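Protein GH61E (Thielavia terrestris, PDB 3EII) cleaves cellulose and related polysaccharides oxidatively as a copper-dependent lytic polysaccharide monooxygenase of family AA9, using a reductant with oxygen or hydrogen peroxide. Local coordinates at residues V66-P71 against G140-Q145; D91-F96 against K172-G177. One frame throughout, in Å; residues are numbered along the deposited sequence.

Interaction 1: residues V66-P71 against G140-Q145; sequences VYHPGP and GLHVAQ. With ZN (zinc ion), chain E; SO4 (sulfate ion), chain H.
This contact lies beside the histidine brace of the AA9 monooxygenase: His68, which with His1 binds the metal, stacks on His142 from the loop that follows strand 130-140. The two imidazoles form an offset stack with centroids 3.9 Å apart and planes only 7° from parallel; His142 CE1 sits over the rim of the His68 ring, 3.1 Å from His68 ND1. Tyr67 CE1 lies against the opposite face of the His68 ring. His142 CG stands between its own backbone N and carbonyl carbon (chi1 54°), which turns the ring back over His68. His142 CB packs against Pro69 CG. Beside the stack the backbones are joined by one hydrogen bond, Leu141 N to Pro69 O at 2.8 Å, and Leu141 CD1 rests on Pro71 CD. His68 NE2 binds the zinc ion at 2.0 Å, in the site that takes copper in the active enzyme; the backbone N of His1 and two waters also bind it. At the ring edge His142 NE2 donates to sulfate O3 (2.9 Å), and Gln151 holds the same anion. His142 and Gln151 probably bind oxygen, so the sulfate, likely from the crystallisation liquor, probably marks a polar pocket beside the metal, and the stack probably limits how far the His68 imidazole can tilt.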
loop_
_atom_site.group_PDB
_atom_site.type_symbol
_atom_site.label_atom_id
_atom_site.label_comp_id
_atom_site.label_asym_id
_atom_site.label_seq_id
_atom_site.Cartn_x
_atom_site.Cartn_y
_atom_site.Cartn_z
ATOM N N VAL A 66 -5.405 -7.842 9.798
ATOM C CA VAL A 66 -4.466 -6.853 10.334
ATOM C C VAL A 66 -4.631 -6.804 11.861
ATOM O O VAL A 66 -5.722 -6.537 12.351
ATOM C CB VAL A 66 -4.773 -5.435 9.758
ATOM C CG1 VAL A 66 -3.767 -4.406 10.280
ATOM C CG2 VAL A 66 -4.756 -5.471 8.238
ATOM N N TYR A 67 -3.568 -7.069 12.614
ATOM C CA TYR A 67 -3.676 -7.026 14.064
ATOM C C TYR A 67 -2.572 -6.224 14.781
ATOM O O TYR A 67 -2.590 -6.086 15.999
ATOM C CB TYR A 67 -3.781 -8.454 14.635
ATOM C CG TYR A 67 -2.586 -9.351 14.409
ATOM C CD1 TYR A 67 -1.453 -9.259 15.230
ATOM C CD2 TYR A 67 -2.614 -10.339 13.420
ATOM C CE1 TYR A 67 -0.374 -10.145 15.075
ATOM C CE2 TYR A 67 -1.551 -11.223 13.251
ATOM C CZ TYR A 67 -0.434 -11.123 14.078
ATOM O OH TYR A 67 0.633 -11.981 13.906
ATOM N N HIS A 68 -1.602 -5.705 14.044
ATOM C CA HIS A 68 -0.572 -4.875 14.675
ATOM C C HIS A 68 -1.089 -3.438 14.563
ATOM O O HIS A 68 -1.673 -3.054 13.541
ATOM C CB HIS A 68 0.767 -4.964 13.937
ATOM C CG HIS A 68 1.468 -6.281 14.083
ATOM N ND1 HIS A 68 1.756 -6.836 15.312
ATOM C CD2 HIS A 68 1.968 -7.135 13.156
ATOM C CE1 HIS A 68 2.404 -7.974 15.137
ATOM N NE2 HIS A 68 2.546 -8.180 13.838
ATOM N N PRO A 69 -0.897 -2.627 15.614
ATOM C CA PRO A 69 -1.379 -1.242 15.527
ATOM C C PRO A 69 -0.587 -0.468 14.478
ATOM O O PRO A 69 0.627 -0.606 14.382
ATOM C CB PRO A 69 -1.156 -0.704 16.939
ATOM C CG PRO A 69 0.101 -1.474 17.390
ATOM C CD PRO A 69 -0.210 -2.884 16.893
ATOM N N GLY A 70 -1.281 0.339 13.686
ATOM C CA GLY A 70 -0.619 1.107 12.653
ATOM C C GLY A 70 -1.569 1.426 11.510
ATOM O O GLY A 70 -2.652 0.822 11.406
ATOM N N PRO A 71 -1.189 2.372 10.619
ATOM C CA PRO A 71 -2.012 2.785 9.474
ATOM C C PRO A 71 -1.976 1.869 8.255
ATOM O O PRO A 71 -1.030 1.120 8.042
ATOM C CB PRO A 71 -1.456 4.153 9.152
ATOM C CG PRO A 71 0.025 3.941 9.379
ATOM C CD PRO A 71 0.053 3.177 10.688
ATOM N N GLY A 140 3.104 -1.712 10.931
ATOM C CA GLY A 140 2.956 -2.072 12.331
ATOM C C GLY A 140 3.903 -1.210 13.146
ATOM O O GLY A 140 5.121 -1.216 12.888
ATOM N N LEU A 141 3.365 -0.486 14.125
ATOM C CA LEU A 141 4.180 0.424 14.942
ATOM C C LEU A 141 4.388 -0.005 16.398
ATOM O O LEU A 141 4.865 0.781 17.204
ATOM C CB LEU A 141 3.555 1.819 14.933
ATOM C CG LEU A 141 3.291 2.409 13.549
ATOM C CD1 LEU A 141 2.488 3.696 13.670
ATOM C CD2 LEU A 141 4.627 2.663 12.846
ATOM N N HIS A 142 4.052 -1.250 16.730
ATOM C CA HIS A 142 4.188 -1.750 18.105
ATOM C C HIS A 142 5.617 -1.778 18.686
ATOM O O HIS A 142 5.781 -1.810 19.884
ATOM C CB HIS A 142 3.526 -3.139 18.232
ATOM C CG HIS A 142 4.011 -4.138 17.233
ATOM N ND1 HIS A 142 3.783 -4.005 15.880
ATOM C CD2 HIS A 142 4.715 -5.286 17.387
ATOM C CE1 HIS A 142 4.323 -5.031 15.245
ATOM N NE2 HIS A 142 4.896 -5.821 16.138
ATOM N N VAL A 143 6.643 -1.793 17.844
ATOM C CA VAL A 143 8.026 -1.737 18.305
ATOM C C VAL A 143 8.775 -0.742 17.412
ATOM O O VAL A 143 9.965 -0.927 17.109
ATOM C CB VAL A 143 8.743 -3.112 18.237
ATOM C CG1 VAL A 143 8.049 -4.093 19.144
ATOM C CG2 VAL A 143 8.779 -3.652 16.778
ATOM N N ALA A 144 8.077 0.323 17.009
ATOM C CA ALA A 144 8.664 1.353 16.147
ATOM C C ALA A 144 9.362 2.528 16.870
ATOM O O ALA A 144 9.740 3.526 16.214
ATOM C CB ALA A 144 7.601 1.902 15.215
ATOM N N GLN A 145 9.564 2.425 18.189
ATOM C CA GLN A 145 10.208 3.527 18.895
ATOM C C GLN A 145 11.693 3.647 18.554
ATOM O O GLN A 145 12.346 4.660 18.880
ATOM C CB GLN A 145 10.012 3.403 20.417
ATOM C CG GLN A 145 10.844 2.305 21.117
ATOM C CD GLN A 145 10.493 0.894 20.677
ATOM O OE1 GLN A 145 9.337 0.589 20.375
ATOM N NE2 GLN A 145 11.494 0.019 20.656
HETATM ZN ZN ZN E . 3.568 -9.763 13.104
HETATM S S SO4 H . 7.203 -8.863 17.026
HETATM O O1 SO4 H . 8.320 -7.873 16.762
HETATM O O2 SO4 H . 6.776 -8.680 18.485
HETATM O O3 SO4 H . 6.104 -8.479 16.230
HETATM O O4 SO4 H . 7.822 -10.150 16.983
HETATM O O HOH W 1 3.293 -11.228 14.976
HETATM O O HOH W 2 5.407 -9.380 14.056
#

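Interaction 2: residues D91-F96 against K172-G177; sequences DGAVWF and KVAFPG
Trp95 and Phe175 make the dense, buried side of this contact: the edge of Phe175 meets one face of the indole, with CD2 3.8 Å from Trp95 CG and the planes at 69°. Phe175 CE2 also reaches Trp95 CB. Trp95 CG lies anti to its carbonyl carbon (chi1 -59°), which sets the indole beside the chain, with Val173 O at its edge and Trp95 NE1 bonded to Gly90 O. Tyr75 of strand 72-78 and Arg135 of strand 130-140 close in on both aromatic residues. The backbones meet in a single antiparallel hydrogen-bonded pair on strand 95-100, Trp95 N to Val173 O at 3.0 Å and Val173 N to Trp95 O at 2.8 Å. Val94 and Trp95 together face Val173, a classic beta bulge that follows an inverse gamma turn centred on Ala93. Toward solvent the packing thins. Ala93 CB and Ala174 CB are 4.3 Å apart, and water 3 bridges the chains, donating to Gly92 O and accepting from Phe175 N. Lys172 lays its methylenes against the backbone of Val94, CD 3.5 Å from Val94 O and beside the Phe96 ring; bends at chi3 and chi4 then carry NZ away to a salt bridge with Glu168.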
loop_
_atom_site.group_PDB
_atom_site.type_symbol
_atom_site.label_atom_id
_atom_site.label_comp_id
_atom_site.label_asym_id
_atom_site.label_seq_id
_atom_site.Cartn_x
_atom_site.Cartn_y
_atom_site.Cartn_z
ATOM N N ASP A 91 9.271 1.665 -11.504
ATOM C CA ASP A 91 10.505 2.334 -11.081
ATOM C C ASP A 91 10.257 3.853 -11.106
ATOM O O ASP A 91 9.316 4.329 -11.763
ATOM C CB ASP A 91 11.657 2.018 -12.030
ATOM C CG ASP A 91 12.009 0.540 -12.069
ATOM O OD1 ASP A 91 11.995 -0.115 -11.006
ATOM O OD2 ASP A 91 12.330 0.031 -13.169
ATOM N N GLY A 92 11.082 4.609 -10.382
ATOM C CA GLY A 92 10.932 6.052 -10.387
ATOM C C GLY A 92 9.752 6.603 -9.617
ATOM O O GLY A 92 8.946 5.862 -9.043
ATOM N N ALA A 93 9.641 7.929 -9.622
ATOM C CA ALA A 93 8.561 8.618 -8.923
ATOM C C ALA A 93 7.256 8.569 -9.718
ATOM O O ALA A 93 6.869 9.534 -10.344
ATOM C CB ALA A 93 8.963 10.063 -8.651
ATOM N N VAL A 94 6.567 7.440 -9.672
ATOM C CA VAL A 94 5.316 7.272 -10.409
ATOM C C VAL A 94 4.135 6.899 -9.508
ATOM O O VAL A 94 3.024 6.725 -10.005
ATOM C CB VAL A 94 5.463 6.161 -11.475
ATOM C CG1 VAL A 94 6.508 6.578 -12.550
ATOM C CG2 VAL A 94 5.915 4.850 -10.786
ATOM N N TRP A 95 4.373 6.771 -8.199
ATOM C CA TRP A 95 3.310 6.397 -7.266
ATOM C C TRP A 95 2.573 7.568 -6.608
ATOM O O TRP A 95 3.182 8.577 -6.181
ATOM C CB TRP A 95 3.856 5.502 -6.151
ATOM C CG TRP A 95 4.488 4.235 -6.648
ATOM C CD1 TRP A 95 5.785 4.059 -7.020
ATOM C CD2 TRP A 95 3.850 2.962 -6.822
ATOM N NE1 TRP A 95 5.999 2.757 -7.412
ATOM C CE2 TRP A 95 4.825 2.065 -7.294
ATOM C CE3 TRP A 95 2.546 2.498 -6.632
ATOM C CZ2 TRP A 95 4.538 0.721 -7.572
ATOM C CZ3 TRP A 95 2.261 1.154 -6.921
ATOM C CH2 TRP A 95 3.255 0.289 -7.380
ATOM N N PHE A 96 1.253 7.433 -6.519
ATOM C CA PHE A 96 0.460 8.456 -5.848
ATOM C C PHE A 96 -0.485 7.748 -4.891
ATOM O O PHE A 96 -1.012 6.677 -5.210
ATOM C CB PHE A 96 -0.324 9.320 -6.837
ATOM C CG PHE A 96 -1.250 8.546 -7.754
ATOM C CD1 PHE A 96 -0.767 7.951 -8.912
ATOM C CD2 PHE A 96 -2.608 8.457 -7.477
ATOM C CE1 PHE A 96 -1.626 7.283 -9.779
ATOM C CE2 PHE A 96 -3.466 7.799 -8.330
ATOM C CZ PHE A 96 -2.982 7.208 -9.485
ATOM N N LYS A 172 4.131 12.872 -7.346
ATOM C CA LYS A 172 4.208 11.429 -7.290
ATOM C C LYS A 172 5.541 11.078 -6.642
ATOM O O LYS A 172 6.490 11.850 -6.728
ATOM C CB LYS A 172 4.089 10.860 -8.702
ATOM C CG LYS A 172 2.742 11.182 -9.335
ATOM C CD LYS A 172 2.338 10.174 -10.395
ATOM C CE LYS A 172 3.191 10.295 -11.646
ATOM N NZ LYS A 172 2.893 11.540 -12.379
ATOM N N VAL A 173 5.619 9.917 -6.000
ATOM C CA VAL A 173 6.839 9.509 -5.310
ATOM C C VAL A 173 7.370 8.144 -5.728
ATOM O O VAL A 173 6.731 7.391 -6.450
ATOM C CB VAL A 173 6.608 9.505 -3.790
ATOM C CG1 VAL A 173 6.119 10.870 -3.359
ATOM C CG2 VAL A 173 5.617 8.404 -3.425
ATOM N N ALA A 174 8.560 7.824 -5.249
ATOM C CA ALA A 174 9.183 6.552 -5.577
ATOM C C ALA A 174 9.346 5.629 -4.354
ATOM O O ALA A 174 9.359 6.090 -3.217
ATOM C CB ALA A 174 10.551 6.820 -6.248
ATOM N N PHE A 175 9.448 4.329 -4.614
ATOM C CA PHE A 175 9.631 3.308 -3.576
ATOM C C PHE A 175 10.746 2.361 -4.041
ATOM O O PHE A 175 10.572 1.591 -4.985
ATOM C CB PHE A 175 8.347 2.490 -3.356
ATOM C CG PHE A 175 7.251 3.228 -2.619
ATOM C CD1 PHE A 175 7.389 3.552 -1.276
ATOM C CD2 PHE A 175 6.072 3.588 -3.274
ATOM C CE1 PHE A 175 6.386 4.212 -0.605
ATOM C CE2 PHE A 175 5.059 4.257 -2.596
ATOM C CZ PHE A 175 5.219 4.568 -1.264
ATOM N N PRO A 176 11.908 2.409 -3.381
ATOM C CA PRO A 176 12.238 3.279 -2.250
ATOM C C PRO A 176 12.352 4.754 -2.622
ATOM O O PRO A 176 12.424 5.111 -3.816
ATOM C CB PRO A 176 13.565 2.711 -1.756
ATOM C CG PRO A 176 14.153 2.159 -2.952
ATOM C CD PRO A 176 12.985 1.439 -3.611
ATOM N N GLY A 177 12.371 5.613 -1.602
ATOM C CA GLY A 177 12.483 7.035 -1.860
ATOM C C GLY A 177 11.469 7.907 -1.124
ATOM O O GLY A 177 11.808 8.990 -0.586
HETATM O O HOH W 3 9.654 3.788 -7.663
#

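How the interactions relate
Interactions 1 and 2 lie in different regions of one AA9 domain, their centres 23 Å apart and their nearest atoms about 12 Å apart. Their segments alternate along the chain: 66-71, 91-96, 140-145, then 172-177. The mixed sheet connects them. Strand 72-78 begins just after segment 66-71 and pairs with strand 95-100, where segment 91-96 ends, and with strand 130-140, which runs into segment 140-145. Interaction 1 thus gathers loops at one end of these strands around the metal, whereas interaction 2 fastens the long loop after strand 151-162 onto segment 91-96, which runs into strand 95-100, away from the metal and oxygen-binding residues.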